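Local coordinates for transcriptional regulator (TetR/AcrR family) (Bacillus halodurans, PDB 5GP9), which probably represses genes of fatty acid degradation by binding their operator DNA as a TetR-family regulator, and probably responds to a fatty-acid-derived effector, at residues E80-I85 / D131-E136. Sequence-based numbering, arbitrary orientation.
Sequences EEKLKI and DELLME. With GOL (glycerol), chain D.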
loop_
_atom_site.group_PDB
_atom_site.type_symbol
_atom_site.label_atom_id
_atom_site.label_comp_id
_atom_site.label_asym_id
_atom_site.label_seq_id
_atom_site.Cartn_x
_atom_site.Cartn_y
_atom_site.Cartn_z
ATOM N N GLU A 80 23.420 -8.258 -4.156
ATOM C CA GLU A 80 22.473 -8.833 -5.145
ATOM C C GLU A 80 21.790 -10.006 -4.476
ATOM O O GLU A 80 20.559 -10.146 -4.478
ATOM C CB GLU A 80 23.240 -9.331 -6.401
ATOM C CG GLU A 80 22.517 -10.215 -7.428
ATOM C CD GLU A 80 22.725 -11.719 -7.165
ATOM O OE1 GLU A 80 23.907 -12.177 -7.199
ATOM O OE2 GLU A 80 21.709 -12.439 -6.905
ATOM N N GLU A 81 22.612 -10.851 -3.872
ATOM C CA GLU A 81 22.101 -12.012 -3.188
ATOM C C GLU A 81 21.235 -11.569 -2.026
ATOM O O GLU A 81 20.189 -12.150 -1.813
ATOM C CB GLU A 81 23.261 -12.894 -2.685
ATOM C CG GLU A 81 22.986 -14.378 -2.547
ATOM C CD GLU A 81 24.211 -15.094 -1.966
ATOM O OE1 GLU A 81 24.108 -15.661 -0.852
ATOM O OE2 GLU A 81 25.300 -15.018 -2.585
ATOM N N LYS A 82 21.701 -10.577 -1.278
ATOM C CA LYS A 82 21.015 -10.111 -0.068
ATOM C C LYS A 82 19.604 -9.545 -0.374
ATOM O O LYS A 82 18.656 -9.765 0.402
ATOM C CB LYS A 82 21.861 -9.115 0.658
ATOM C CG LYS A 82 23.082 -9.772 1.272
ATOM C CD LYS A 82 23.716 -8.786 2.222
ATOM C CE LYS A 82 25.013 -9.352 2.809
ATOM N NZ LYS A 82 25.603 -8.353 3.733
ATOM N N LEU A 83 19.502 -8.778 -1.460
ATOM C CA LEU A 83 18.183 -8.274 -1.891
ATOM C C LEU A 83 17.318 -9.500 -2.278
ATOM O O LEU A 83 16.110 -9.541 -1.957
ATOM C CB LEU A 83 18.273 -7.253 -3.056
ATOM C CG LEU A 83 16.927 -6.629 -3.548
ATOM C CD1 LEU A 83 16.245 -5.911 -2.402
ATOM C CD2 LEU A 83 17.175 -5.631 -4.666
ATOM N N LYS A 84 17.898 -10.523 -2.935
ATOM C CA LYS A 84 17.131 -11.634 -3.330
ATOM C C LYS A 84 16.647 -12.397 -2.110
ATOM O O LYS A 84 15.508 -12.777 -2.122
ATOM C CB LYS A 84 17.878 -12.567 -4.308
ATOM C CG LYS A 84 16.999 -13.697 -4.831
ATOM C CD LYS A 84 17.701 -14.629 -5.831
ATOM C CE LYS A 84 17.957 -13.986 -7.194
ATOM N NZ LYS A 84 16.712 -13.680 -7.950
ATOM N N ILE A 85 17.485 -12.506 -1.049
ATOM C CA ILE A 85 17.133 -13.079 0.234
ATOM C C ILE A 85 15.968 -12.366 0.921
ATOM O O ILE A 85 15.027 -13.003 1.417
ATOM C CB ILE A 85 18.351 -13.093 1.198
ATOM C CG1 ILE A 85 19.288 -14.242 0.753
ATOM C CG2 ILE A 85 17.948 -13.298 2.661
ATOM C CD1 ILE A 85 20.630 -14.287 1.480
ATOM N N ASP A 131 17.020 -0.115 4.665
ATOM C CA ASP A 131 17.992 1.007 4.601
ATOM C C ASP A 131 19.459 0.541 4.755
ATOM O O ASP A 131 20.330 0.933 3.907
ATOM C CB ASP A 131 17.682 2.052 5.673
ATOM C CG ASP A 131 16.407 2.817 5.421
ATOM O OD1 ASP A 131 15.761 2.714 4.329
ATOM O OD2 ASP A 131 16.031 3.545 6.328
ATOM N N GLU A 132 19.675 -0.380 5.688
ATOM C CA GLU A 132 21.007 -0.965 5.841
ATOM C C GLU A 132 21.490 -1.652 4.587
ATOM O O GLU A 132 22.647 -1.476 4.196
ATOM C CB GLU A 132 21.093 -1.959 6.993
ATOM C CG GLU A 132 20.725 -1.428 8.383
ATOM C CD GLU A 132 20.753 -2.531 9.438
ATOM O OE1 GLU A 132 20.324 -2.241 10.562
ATOM O OE2 GLU A 132 21.194 -3.698 9.159
ATOM N N LEU A 133 20.629 -2.448 3.950
ATOM C CA LEU A 133 20.961 -3.087 2.705
ATOM C C LEU A 133 21.329 -2.142 1.565
ATOM O O LEU A 133 22.274 -2.384 0.778
ATOM C CB LEU A 133 19.818 -3.985 2.273
ATOM C CG LEU A 133 20.103 -4.806 1.051
ATOM C CD1 LEU A 133 21.304 -5.721 1.282
ATOM C CD2 LEU A 133 18.859 -5.605 0.637
ATOM N N LEU A 134 20.549 -1.083 1.461
ATOM C CA LEU A 134 20.767 -0.111 0.463
ATOM C C LEU A 134 22.105 0.648 0.677
ATOM O O LEU A 134 22.789 0.975 -0.310
ATOM C CB LEU A 134 19.612 0.876 0.467
ATOM C CG LEU A 134 18.345 0.247 -0.143
ATOM C CD1 LEU A 134 17.171 1.116 0.240
ATOM C CD2 LEU A 134 18.415 0.209 -1.640
ATOM N N MET A 135 22.330 1.023 1.929
ATOM C CA MET A 135 23.595 1.678 2.342
ATOM C C MET A 135 24.818 0.832 1.994
ATOM O O MET A 135 25.814 1.369 1.467
ATOM C CB MET A 135 23.598 1.927 3.858
ATOM C CG MET A 135 22.682 3.013 4.385
ATOM S SD MET A 135 22.615 4.475 3.346
ATOM C CE MET A 135 24.254 5.189 3.723
ATOM N N GLU A 136 24.742 -0.466 2.341
ATOM C CA GLU A 136 25.760 -1.483 1.981
ATOM C C GLU A 136 26.002 -1.563 0.505
ATOM O O GLU A 136 27.166 -1.479 -0.004
ATOM C CB GLU A 136 25.363 -2.848 2.543
ATOM C CG GLU A 136 26.440 -3.877 2.405
ATOM C CD GLU A 136 26.091 -5.250 2.947
ATOM O OE1 GLU A 136 25.093 -5.409 3.703
ATOM O OE2 GLU A 136 26.883 -6.168 2.587
HETATM C C1 GOL D . 23.373 -5.077 6.405
HETATM O O1 GOL D . 23.072 -4.636 5.056
HETATM C C2 GOL D . 22.422 -6.208 6.801
HETATM O O2 GOL D . 22.361 -6.320 8.234
HETATM C C3 GOL D . 22.764 -7.566 6.163
HETATM O O3 GOL D . 24.136 -7.681 5.813
#
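L133 reaches between K82 and L83 in the all-helical C-terminal domain of this TetR-family regulator, where segments 80-85 and 131-136, on helices 79-95 and 113-139, run nearly antiparallel (163°), the segment axes 10.5 Å apart at closest approach. With CG of L133 anti to its backbone N (chi1 -174°), both methyls are sent across the gap, where the side chain lies nearly perpendicular to that of L83. The two methyls divide the work: CD1 presses on K82 CB at a tight 3.5 Å, while CD2 lies against the backbone of L83, 3.7 Å from its CA, and meets L83 CD1 at 4.0 Å. L83 also packs on H184 and L188 of helix 180-189 and on L191 of the second subunit, which ties this pair to the dimer interface. Beside the leucines, the extended chains of K82 and E136 meet roughly at right angles and end in a salt bridge. K82 NZ takes the syn lone pair of E136 OE2 at 2.8 Å, with a weak bond to OE1. A glycerol, probably from the crystallisation liquor, joins the polar cluster: its O2 bonds E132 OE2, which also pairs with R70, its O1 donates to E136 OE1, and its O3 accepts from K82 NZ at 2.6 Å.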